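Local atomic coordinates of aminoglycoside phosphotransferase (Alicyclobacillus acidocaldarius subsp. acidocaldarius, PDB entry 4PDY), a protein that probably transfers phosphate groups to small-molecule substrates, as a member of the aminoglycoside phosphotransferase family with a protein-kinase-like fold. Residues D207-A210 with Y211-E215; A250-A253 with L254-H258; Y275-F278 with L279-A283; N286-K289 with S290-R293. All coordinates share one frame; numbering follows the deposited sequence.

Contact 1: residues D207-A210 with Y211-E215; sequences DVIA and YLEAE
V208 and L212 meet in an i to i+4 contact within helix 206-218, while I209 and E213 repeat the same spacing one residue further round. Both pairs run side by side and point the same way. In the first, V208 CG1 lies 4.1 Å from L212 CD1, a loose apolar touch between branch ends. CG1 reaches this place because it stands anti to the backbone N (chi1 172°), turned beside the carbonyl carbon. In the second, the extended chain of E213 passes along I209, with E213 OE2 3.5 Å from I209 CG2, and E213 CG sits 3.2 Å from I209 O. Four backbone bonds set the spacing: L212 N donates to V208 O at 3.0 Å and E213 N to I209 O at 2.9 Å, flanked by Y211 N to D207 O and A214 N to A210 O. The Y211 ring leads away from residues 207-210, and its hydroxyl hydrogen-bonds E291 and the backbone N of A253. D207 forms a salt bridge with R293, and E215 accepts a hydrogen bond from the backbone N of R252. The helix thus presents E213 and A214 to the outside, and V208 and Y211 to helix 289-300. Such two-sidedness, carried by i to i+4 pairs, is characteristic of an amphipathic alpha-helix, here one packed in the helical part of a protein-kinase-like phosphotransferase fold.

Contact 2: residues A250-A253 with L254-H258; sequences APRA and LDMAH
R252 carries CG anti to its backbone N and then bends at chi3 (75°), while selenomethionine M256, in one of its two modelled conformers, also has CG anti to the backbone N and bends at its own chi3 (-50°); in that conformer the two bends bring the methyl of M256 over one face of the R252 guanidinium. There M256 CE lies 3.8 Å from R252 NE and 4.0 Å from R252 NH2, a tentative apolar cover for the flat cation, whose nitrogens are engaged elsewhere. R252 NH2 forms a salt bridge with E291 and also bonds R285 O, and NH1 reaches F281 O. These partners fix the guanidinium's position and probably offset its charge in a buried setting. On another side of the turn, L254 folds its CD1 back to 4.0 Å from A250 CB, with P251 CD slightly farther off. The backbone turns into the helix here: L254 N bonds P251 O at 3.0 Å from well above the carbonyl plane. The next bond, M256 N to R252 O at 3.1 Å, lies in the carbonyl plane and is nearly straight at the hydrogen (168°), and A257 N to A253 O follows at 2.8 Å. D255 is turned elsewhere, its carboxylate accepting the backbone N-H groups of H223 and L224. This is the first turn of a buried alpha-helix, entered from strand 248-249 through a proline, with an arginine at its start serving as a hub between helices.

Contact 3: residues Y275-F278 with L279-A283; sequences YACF and LHFDA
C277 and F281 meet edge-on: the sulfur C277 SG lies 4.8 Å from the F281 ring centroid and 74° off the ring normal, so it sits at the rim and not above the face. The nearest ring atom is F281 CE2, 3.7 Å from C277 SG. C277 O approaches the same ring at its edge, in plane, 3.4 Å from F281 CD2. H280 also uses its ring edge, but for a true bond. Its ND1 donates to A276 O at 2.8 Å (158° at the hydrogen), on a lone pair and in the carbonyl plane. With CG placed anti to the carbonyl carbon (chi1 -71°), the imidazole can reach back to A276 O. The ND1 bond limits rotation of the ring; a weak backbone bond from H280 N falls on the same oxygen. Y275 and L279 cross at a slant on an exposed side, Y275 OH lying 3.7 Å from L279 CD1. Within helix 271-284 these pairs face different neighbours: H280 and F281 rest on helix 121-137, and C277 and F278 on helix 252-266, while the F278 ring makes an edge-to-face contact with Y292 of helix 289-300.

Contact 4: residues N286-K289 with S290-R293; sequences NIPK and SEYR
The Y292 ring has I287 CG2 over one face and K289 CA at its edge, near the ring plane. I287 CG2 stands 3.6 Å from the ring centroid and only 20° off the normal, a CH-pi contact displaced toward the rim, with Y292 CD2 and CE2 closest. I287 CD1 continues toward the phenol end, 3.9 Å from Y292 OH, and the two side chains cross at about a right angle. The isoleucine reaches the ring with CG2 anti to its backbone N and CG1 anti to its carbonyl carbon (chi1 -55°). The second flat group, the E291 carboxylate, also meets I287: E291 OE1 is 3.4 Å from I287 CG2 and 3.5 Å from P288 CD. Its oxygens are claimed from elsewhere, OE1 by a salt bridge with R252 and OE2 by the Y211 hydroxyl; these would probably stabilise its negative charge in a buried place. P288 is the N-cap residue, and its carbonyl starts the helix: Y292 N bonds P288 O at 3.2 Å, nearly along the C=O axis, and E291 N adds a weak bond. R293 N then bonds K289 O at 2.9 Å. R293 bends at chi2 and chi3, and its guanidinium forms a salt bridge with D205. The turn thus begins helix 289-300 against three others: S290 and R293 touch helix 206-218, I287 and E291 touch helix 252-266, and Y292 leans on helix 319-347.

From the N terminus onward the four contacts come in series, none nesting in or crossing another, and each stays within eight or nine consecutive residues and closes no long loop. Contact 1 lies on helix 206-218, contact 2 opens helix 252-266, contact 3 lies on helix 271-284 and contact 4 opens helix 289-300. Their centres are 10 to 13 Å apart except for contacts 1 and 3, which do not touch. Contact 4 adjoins the three others, and contact 2 does likewise, so these two helix starts join helices 206-218 and 271-284. Polar bonds and apolar packing together tie the four helices together in the helical part of the fold.

Contact 1: residues D207-A210 with Y211-E215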
loop_
_atom_site.group_PDB
_atom_site.type_symbol
_atom_site.label_atom_id
_atom_site.label_comp_id
_atom_site.label_asym_id
_atom_site.label_seq_id
_atom_site.Cartn_x
_atom_site.Cartn_y
_atom_site.Cartn_z
ATOM N N ASP A 207 -20.086 -15.146 -0.196
ATOM C CA ASP A 207 -18.844 -15.637 -0.803
ATOM C C ASP A 207 -17.617 -14.756 -0.483
ATOM O O ASP A 207 -16.541 -15.275 -0.227
ATOM C CB ASP A 207 -19.002 -15.856 -2.311
ATOM C CG ASP A 207 -19.204 -14.573 -3.090
ATOM O OD1 ASP A 207 -20.157 -13.812 -2.791
ATOM O OD2 ASP A 207 -18.411 -14.330 -4.035
ATOM N N VAL A 208 -17.808 -13.441 -0.477
ATOM C CA VAL A 208 -16.756 -12.492 -0.096
ATOM C C VAL A 208 -16.353 -12.689 1.364
ATOM O O VAL A 208 -15.167 -12.801 1.696
ATOM C CB VAL A 208 -17.211 -11.049 -0.375
ATOM C CG1 VAL A 208 -16.229 -10.043 0.200
ATOM C CG2 VAL A 208 -17.379 -10.849 -1.882
ATOM N N ILE A 209 -17.342 -12.767 2.231
ATOM C CA ILE A 209 -17.076 -13.042 3.630
ATOM C C ILE A 209 -16.356 -14.386 3.832
ATOM O O ILE A 209 -15.434 -14.496 4.642
ATOM C CB ILE A 209 -18.401 -13.002 4.418
ATOM C CG1 ILE A 209 -18.935 -11.565 4.431
ATOM C CG2 ILE A 209 -18.213 -13.547 5.837
ATOM C CD1 ILE A 209 -20.413 -11.426 4.758
ATOM N N ALA A 210 -16.804 -15.419 3.126
ATOM C CA ALA A 210 -16.159 -16.721 3.217
ATOM C C ALA A 210 -14.687 -16.657 2.804
ATOM O O ALA A 210 -13.835 -17.278 3.440
ATOM C CB ALA A 210 -16.915 -17.738 2.364
ATOM N N TYR A 211 -14.406 -15.896 1.756
ATOM C CA TYR A 211 -13.019 -15.675 1.343
ATOM C C TYR A 211 -12.173 -15.003 2.443
ATOM O O TYR A 211 -11.072 -15.470 2.776
ATOM C CB TYR A 211 -12.976 -14.866 0.051
ATOM C CG TYR A 211 -11.601 -14.307 -0.199
ATOM C CD1 TYR A 211 -10.595 -15.098 -0.744
ATOM C CD2 TYR A 211 -11.294 -13.000 0.155
ATOM C CE1 TYR A 211 -9.306 -14.582 -0.927
ATOM C CE2 TYR A 211 -10.020 -12.498 -0.022
ATOM C CZ TYR A 211 -9.045 -13.300 -0.543
ATOM O OH TYR A 211 -7.794 -12.770 -0.745
ATOM N N LEU A 212 -12.708 -13.933 3.020
ATOM C CA LEU A 212 -11.971 -13.160 4.006
ATOM C C LEU A 212 -11.703 -14.019 5.231
ATOM O O LEU A 212 -10.611 -14.028 5.771
ATOM C CB LEU A 212 -12.712 -11.872 4.361
ATOM C CG LEU A 212 -12.877 -10.868 3.200
ATOM C CD1 LEU A 212 -13.853 -9.767 3.562
ATOM C CD2 LEU A 212 -11.537 -10.246 2.821
ATOM N N GLU A 213 -12.710 -14.776 5.652
ATOM C CA GLU A 213 -12.543 -15.636 6.817
ATOM C C GLU A 213 -11.564 -16.775 6.577
ATOM O O GLU A 213 -10.771 -17.121 7.473
ATOM C CB GLU A 213 -13.889 -16.184 7.260
ATOM C CG GLU A 213 -14.846 -15.118 7.757
ATOM C CD GLU A 213 -16.243 -15.662 8.052
ATOM O OE1 GLU A 213 -16.620 -16.740 7.525
ATOM O OE2 GLU A 213 -16.972 -14.992 8.813
ATOM N N ALA A 214 -11.619 -17.378 5.396
ATOM C CA ALA A 214 -10.675 -18.440 5.041
ATOM C C ALA A 214 -9.238 -17.910 5.036
ATOM O O ALA A 214 -8.329 -18.578 5.527
ATOM C CB ALA A 214 -11.020 -19.017 3.686
ATOM N N GLU A 215 -9.033 -16.721 4.480
ATOM C CA GLU A 215 -7.703 -16.082 4.490
ATOM C C GLU A 215 -7.204 -15.838 5.903
ATOM O O GLU A 215 -6.036 -16.094 6.200
ATOM C CB GLU A 215 -7.748 -14.781 3.698
ATOM C CG GLU A 215 -7.657 -14.974 2.193
ATOM C CD GLU A 215 -6.242 -15.293 1.722
ATOM O OE1 GLU A 215 -5.342 -14.444 1.848
ATOM O OE2 GLU A 215 -6.025 -16.408 1.226
#

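Contact 2: residues A250-A253 with L254-H258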
loop_
_atom_site.group_PDB
_atom_site.type_symbol
_atom_site.label_atom_id
_atom_site.label_comp_id
_atom_site.label_asym_id
_atom_site.label_seq_id
_atom_site.Cartn_x
_atom_site.Cartn_y
_atom_site.Cartn_z
ATOM N N ALA A 250 -3.101 -10.760 6.725
ATOM C CA ALA A 250 -4.261 -10.090 6.137
ATOM C C ALA A 250 -4.624 -10.750 4.835
ATOM O O ALA A 250 -3.751 -11.316 4.175
ATOM C CB ALA A 250 -3.991 -8.620 5.928
ATOM N N PRO A 251 -5.910 -10.678 4.430
ATOM C CA PRO A 251 -6.292 -11.324 3.190
ATOM C C PRO A 251 -5.534 -10.745 2.006
ATOM O O PRO A 251 -5.377 -9.535 1.908
ATOM C CB PRO A 251 -7.788 -11.030 3.090
ATOM C CG PRO A 251 -8.235 -10.883 4.507
ATOM C CD PRO A 251 -7.080 -10.165 5.164
ATOM N N ARG A 252 -5.138 -11.629 1.099
ATOM C CA ARG A 252 -4.391 -11.255 -0.086
ATOM C C ARG A 252 -5.078 -10.175 -0.912
ATOM O O ARG A 252 -4.417 -9.325 -1.525
ATOM C CB ARG A 252 -4.096 -12.497 -0.919
ATOM C CG ARG A 252 -3.094 -12.263 -2.020
ATOM C CD ARG A 252 -2.616 -13.536 -2.669
ATOM N NE ARG A 252 -3.637 -14.103 -3.560
ATOM C CZ ARG A 252 -3.380 -14.854 -4.627
ATOM N NH1 ARG A 252 -2.120 -15.149 -4.962
ATOM N NH2 ARG A 252 -4.374 -15.289 -5.393
ATOM N N ALA A 253 -6.400 -10.173 -0.937
ATOM C CA ALA A 253 -7.160 -9.179 -1.657
ATOM C C ALA A 253 -6.804 -7.737 -1.281
ATOM O O ALA A 253 -6.991 -6.817 -2.094
ATOM C CB ALA A 253 -8.661 -9.418 -1.432
ATOM N N LEU A 254 -6.356 -7.513 -0.047
ATOM C CA LEU A 254 -5.992 -6.149 0.346
ATOM C C LEU A 254 -4.803 -5.613 -0.455
ATOM O O LEU A 254 -4.904 -4.538 -1.023
ATOM C CB LEU A 254 -5.703 -6.057 1.825
ATOM C CG LEU A 254 -6.906 -6.216 2.767
ATOM C CD1 LEU A 254 -6.468 -6.062 4.210
ATOM C CD2 LEU A 254 -8.011 -5.224 2.439
ATOM N N ASP A 255 -3.724 -6.379 -0.538
ATOM C CA ASP A 255 -2.587 -5.945 -1.334
ATOM C C ASP A 255 -2.988 -5.865 -2.808
ATOM O O ASP A 255 -2.593 -4.935 -3.514
ATOM C CB ASP A 255 -1.400 -6.899 -1.154
ATOM C CG ASP A 255 -0.448 -6.524 0.016
ATOM O OD1 ASP A 255 -0.565 -5.441 0.651
ATOM O OD2 ASP A 255 0.420 -7.391 0.311
HETATM N N MSE A 256 -3.765 -6.836 -3.285
HETATM C CA MSE A 256 -4.153 -6.840 -4.685
HETATM C C MSE A 256 -4.973 -5.622 -5.050
HETATM O O MSE A 256 -4.704 -4.960 -6.056
HETATM C CB MSE A 256 -4.861 -8.153 -5.004
HETATM C CG MSE A 256 -4.911 -8.386 -6.503
HETATM SE SE MSE A 256 -5.915 -10.012 -6.899
HETATM C CE MSE A 256 -5.162 -11.415 -5.744
ATOM N N ALA A 257 -5.977 -5.309 -4.229
ATOM C CA ALA A 257 -6.840 -4.163 -4.480
ATOM C C ALA A 257 -6.081 -2.844 -4.351
ATOM O O ALA A 257 -6.371 -1.909 -5.074
ATOM C CB ALA A 257 -8.060 -4.183 -3.549
ATOM N N HIS A 258 -5.203 -2.742 -3.368
ATOM C CA HIS A 258 -4.433 -1.492 -3.205
ATOM C C HIS A 258 -3.483 -1.221 -4.385
ATOM O O HIS A 258 -3.471 -0.104 -4.896
ATOM C CB HIS A 258 -3.701 -1.471 -1.855
ATOM C CG HIS A 258 -4.625 -1.543 -0.670
ATOM N ND1 HIS A 258 -4.239 -2.078 0.535
ATOM C CD2 HIS A 258 -5.927 -1.200 -0.529
ATOM C CE1 HIS A 258 -5.249 -2.023 1.389
ATOM N NE2 HIS A 258 -6.280 -1.473 0.771
#

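Contact 3: residues Y275-F278 with L279-A283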
loop_
_atom_site.group_PDB
_atom_site.type_symbol
_atom_site.label_atom_id
_atom_site.label_comp_id
_atom_site.label_asym_id
_atom_site.label_seq_id
_atom_site.Cartn_x
_atom_site.Cartn_y
_atom_site.Cartn_z
ATOM N N TYR A 275 -4.798 -6.706 -15.740
ATOM C CA TYR A 275 -4.470 -8.037 -16.219
ATOM C C TYR A 275 -3.069 -8.429 -15.766
ATOM O O TYR A 275 -2.845 -9.549 -15.323
ATOM C CB TYR A 275 -4.575 -8.109 -17.735
ATOM C CG TYR A 275 -4.351 -9.499 -18.286
ATOM C CD1 TYR A 275 -5.269 -10.510 -18.052
ATOM C CD2 TYR A 275 -3.225 -9.803 -19.023
ATOM C CE1 TYR A 275 -5.083 -11.792 -18.554
ATOM C CE2 TYR A 275 -3.019 -11.081 -19.525
ATOM C CZ TYR A 275 -3.956 -12.073 -19.288
ATOM O OH TYR A 275 -3.750 -13.343 -19.784
ATOM N N ALA A 276 -2.127 -7.490 -15.892
ATOM C CA ALA A 276 -0.740 -7.744 -15.455
ATOM C C ALA A 276 -0.727 -8.156 -13.970
ATOM O O ALA A 276 -0.070 -9.123 -13.556
ATOM C CB ALA A 276 0.124 -6.510 -15.692
ATOM N N CYS A 277 -1.507 -7.444 -13.168
ATOM C CA CYS A 277 -1.605 -7.748 -11.759
ATOM C C CYS A 277 -2.224 -9.139 -11.493
ATOM O O CYS A 277 -1.634 -9.973 -10.814
ATOM C CB CYS A 277 -2.440 -6.673 -11.091
ATOM S SG CYS A 277 -2.770 -6.894 -9.344
ATOM N N PHE A 278 -3.405 -9.397 -12.063
ATOM C CA PHE A 278 -4.126 -10.639 -11.773
ATOM C C PHE A 278 -3.306 -11.840 -12.257
ATOM O O PHE A 278 -3.188 -12.840 -11.565
ATOM C CB PHE A 278 -5.490 -10.664 -12.470
ATOM C CG PHE A 278 -6.503 -9.698 -11.901
ATOM C CD1 PHE A 278 -6.726 -9.628 -10.540
ATOM C CD2 PHE A 278 -7.275 -8.909 -12.739
ATOM C CE1 PHE A 278 -7.677 -8.774 -10.023
ATOM C CE2 PHE A 278 -8.237 -8.054 -12.220
ATOM C CZ PHE A 278 -8.427 -7.982 -10.864
ATOM N N LEU A 279 -2.725 -11.724 -13.451
ATOM C CA LEU A 279 -1.952 -12.828 -14.000
ATOM C C LEU A 279 -0.818 -13.236 -13.050
ATOM O O LEU A 279 -0.512 -14.411 -12.896
ATOM C CB LEU A 279 -1.357 -12.443 -15.358
ATOM C CG LEU A 279 -0.781 -13.558 -16.220
ATOM C CD1 LEU A 279 -1.909 -14.446 -16.734
ATOM C CD2 LEU A 279 0.009 -12.963 -17.382
ATOM N N HIS A 280 -0.162 -12.240 -12.438
ATOM C CA HIS A 280 0.997 -12.529 -11.610
ATOM C C HIS A 280 0.657 -12.943 -10.190
ATOM O O HIS A 280 1.402 -13.708 -9.603
ATOM C CB HIS A 280 2.017 -11.384 -11.689
ATOM C CG HIS A 280 2.686 -11.339 -13.019
ATOM N ND1 HIS A 280 2.099 -10.767 -14.120
ATOM C CD2 HIS A 280 3.860 -11.868 -13.444
ATOM C CE1 HIS A 280 2.876 -10.956 -15.178
ATOM N NE2 HIS A 280 3.962 -11.596 -14.784
ATOM N N PHE A 281 -0.478 -12.484 -9.644
ATOM C CA PHE A 281 -1.005 -13.122 -8.424
ATOM C C PHE A 281 -1.395 -14.586 -8.697
ATOM O O PHE A 281 -1.034 -15.496 -7.952
ATOM C CB PHE A 281 -2.196 -12.339 -7.836
ATOM C CG PHE A 281 -1.789 -11.208 -6.935
ATOM C CD1 PHE A 281 -1.581 -11.436 -5.582
ATOM C CD2 PHE A 281 -1.634 -9.919 -7.421
ATOM C CE1 PHE A 281 -1.187 -10.410 -4.737
ATOM C CE2 PHE A 281 -1.258 -8.876 -6.583
ATOM C CZ PHE A 281 -1.055 -9.122 -5.235
ATOM N N ASP A 282 -2.111 -14.795 -9.796
ATOM C CA ASP A 282 -2.591 -16.128 -10.168
ATOM C C ASP A 282 -1.455 -17.117 -10.367
ATOM O O ASP A 282 -1.593 -18.282 -10.024
ATOM C CB ASP A 282 -3.433 -16.036 -11.439
ATOM C CG ASP A 282 -4.291 -17.250 -11.664
ATOM O OD1 ASP A 282 -5.347 -17.391 -10.997
ATOM O OD2 ASP A 282 -3.925 -18.042 -12.532
ATOM N N ALA A 283 -0.326 -16.641 -10.909
ATOM C CA ALA A 283 0.844 -17.489 -11.156
ATOM C C ALA A 283 1.397 -18.102 -9.863
ATOM O O ALA A 283 1.893 -19.225 -9.858
ATOM C CB ALA A 283 1.929 -16.681 -11.858
#

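Contact 4: residues N286-K289 with S290-R293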
loop_
_atom_site.group_PDB
_atom_site.type_symbol
_atom_site.label_atom_id
_atom_site.label_comp_id
_atom_site.label_asym_id
_atom_site.label_seq_id
_atom_site.Cartn_x
_atom_site.Cartn_y
_atom_site.Cartn_z
ATOM N N ASN A 286 -3.721 -19.563 -7.557
ATOM C CA ASN A 286 -4.998 -19.303 -8.222
ATOM C C ASN A 286 -5.828 -18.249 -7.521
ATOM O O ASN A 286 -5.947 -18.277 -6.290
ATOM C CB ASN A 286 -5.824 -20.605 -8.249
ATOM C CG ASN A 286 -7.176 -20.442 -8.935
ATOM O OD1 ASN A 286 -7.247 -20.117 -10.117
ATOM N ND2 ASN A 286 -8.257 -20.678 -8.193
ATOM N N ILE A 287 -6.420 -17.334 -8.287
ATOM C CA ILE A 287 -7.398 -16.409 -7.728
ATOM C C ILE A 287 -8.800 -17.016 -7.880
ATOM O O ILE A 287 -9.321 -17.115 -9.005
ATOM C CB ILE A 287 -7.382 -15.067 -8.473
ATOM C CG1 ILE A 287 -5.967 -14.461 -8.491
ATOM C CG2 ILE A 287 -8.345 -14.077 -7.848
ATOM C CD1 ILE A 287 -5.859 -13.280 -9.442
ATOM N N PRO A 288 -9.433 -17.432 -6.766
ATOM C CA PRO A 288 -10.805 -17.946 -6.906
ATOM C C PRO A 288 -11.790 -16.820 -7.142
ATOM O O PRO A 288 -11.501 -15.641 -6.893
ATOM C CB PRO A 288 -11.077 -18.610 -5.560
ATOM C CG PRO A 288 -10.178 -17.908 -4.603
ATOM C CD PRO A 288 -8.963 -17.474 -5.371
ATOM N N LYS A 289 -12.976 -17.179 -7.602
ATOM C CA LYS A 289 -14.004 -16.193 -7.871
ATOM C C LYS A 289 -14.251 -15.270 -6.662
ATOM O O LYS A 289 -14.420 -14.059 -6.842
ATOM C CB LYS A 289 -15.303 -16.893 -8.258
ATOM C CG LYS A 289 -16.417 -15.972 -8.721
ATOM C CD LYS A 289 -17.593 -16.777 -9.287
ATOM C CE LYS A 289 -18.685 -15.834 -9.741
ATOM N NZ LYS A 289 -19.872 -16.571 -10.239
ATOM N N SER A 290 -14.303 -15.853 -5.455
ATOM C CA SER A 290 -14.604 -15.070 -4.272
ATOM C C SER A 290 -13.511 -14.030 -3.982
ATOM O O SER A 290 -13.801 -13.000 -3.409
ATOM C CB SER A 290 -14.828 -15.958 -3.038
ATOM O OG SER A 290 -13.727 -16.809 -2.746
ATOM N N GLU A 291 -12.262 -14.339 -4.341
ATOM C CA GLU A 291 -11.160 -13.370 -4.162
ATOM C C GLU A 291 -11.322 -12.223 -5.136
ATOM O O GLU A 291 -11.119 -11.057 -4.773
ATOM C CB GLU A 291 -9.794 -14.037 -4.303
ATOM C CG GLU A 291 -8.606 -13.097 -4.080
ATOM C CD GLU A 291 -7.335 -13.876 -3.884
ATOM O OE1 GLU A 291 -7.024 -14.683 -4.763
ATOM O OE2 GLU A 291 -6.633 -13.658 -2.876
ATOM N N TYR A 292 -11.656 -12.534 -6.383
ATOM C CA TYR A 292 -11.972 -11.472 -7.340
ATOM C C TYR A 292 -13.072 -10.585 -6.789
ATOM O O TYR A 292 -13.057 -9.379 -6.926
ATOM C CB TYR A 292 -12.414 -12.027 -8.682
ATOM C CG TYR A 292 -11.337 -12.412 -9.649
ATOM C CD1 TYR A 292 -10.577 -11.424 -10.274
ATOM C CD2 TYR A 292 -11.080 -13.735 -9.965
ATOM C CE1 TYR A 292 -9.600 -11.743 -11.196
ATOM C CE2 TYR A 292 -10.101 -14.069 -10.886
ATOM C CZ TYR A 292 -9.349 -13.061 -11.489
ATOM O OH TYR A 292 -8.352 -13.329 -12.411
ATOM N N ARG A 293 -14.105 -11.215 -6.216
ATOM C CA ARG A 293 -15.252 -10.429 -5.740
ATOM C C ARG A 293 -14.886 -9.530 -4.561
ATOM O O ARG A 293 -15.389 -8.417 -4.460
ATOM C CB ARG A 293 -16.435 -11.338 -5.411
ATOM C CG ARG A 293 -16.818 -12.191 -6.602
ATOM C CD ARG A 293 -18.238 -12.029 -7.048
ATOM N NE ARG A 293 -19.187 -12.258 -5.973
ATOM C CZ ARG A 293 -20.372 -11.666 -5.892
ATOM N NH1 ARG A 293 -21.156 -11.929 -4.862
ATOM N NH2 ARG A 293 -20.781 -10.817 -6.837
#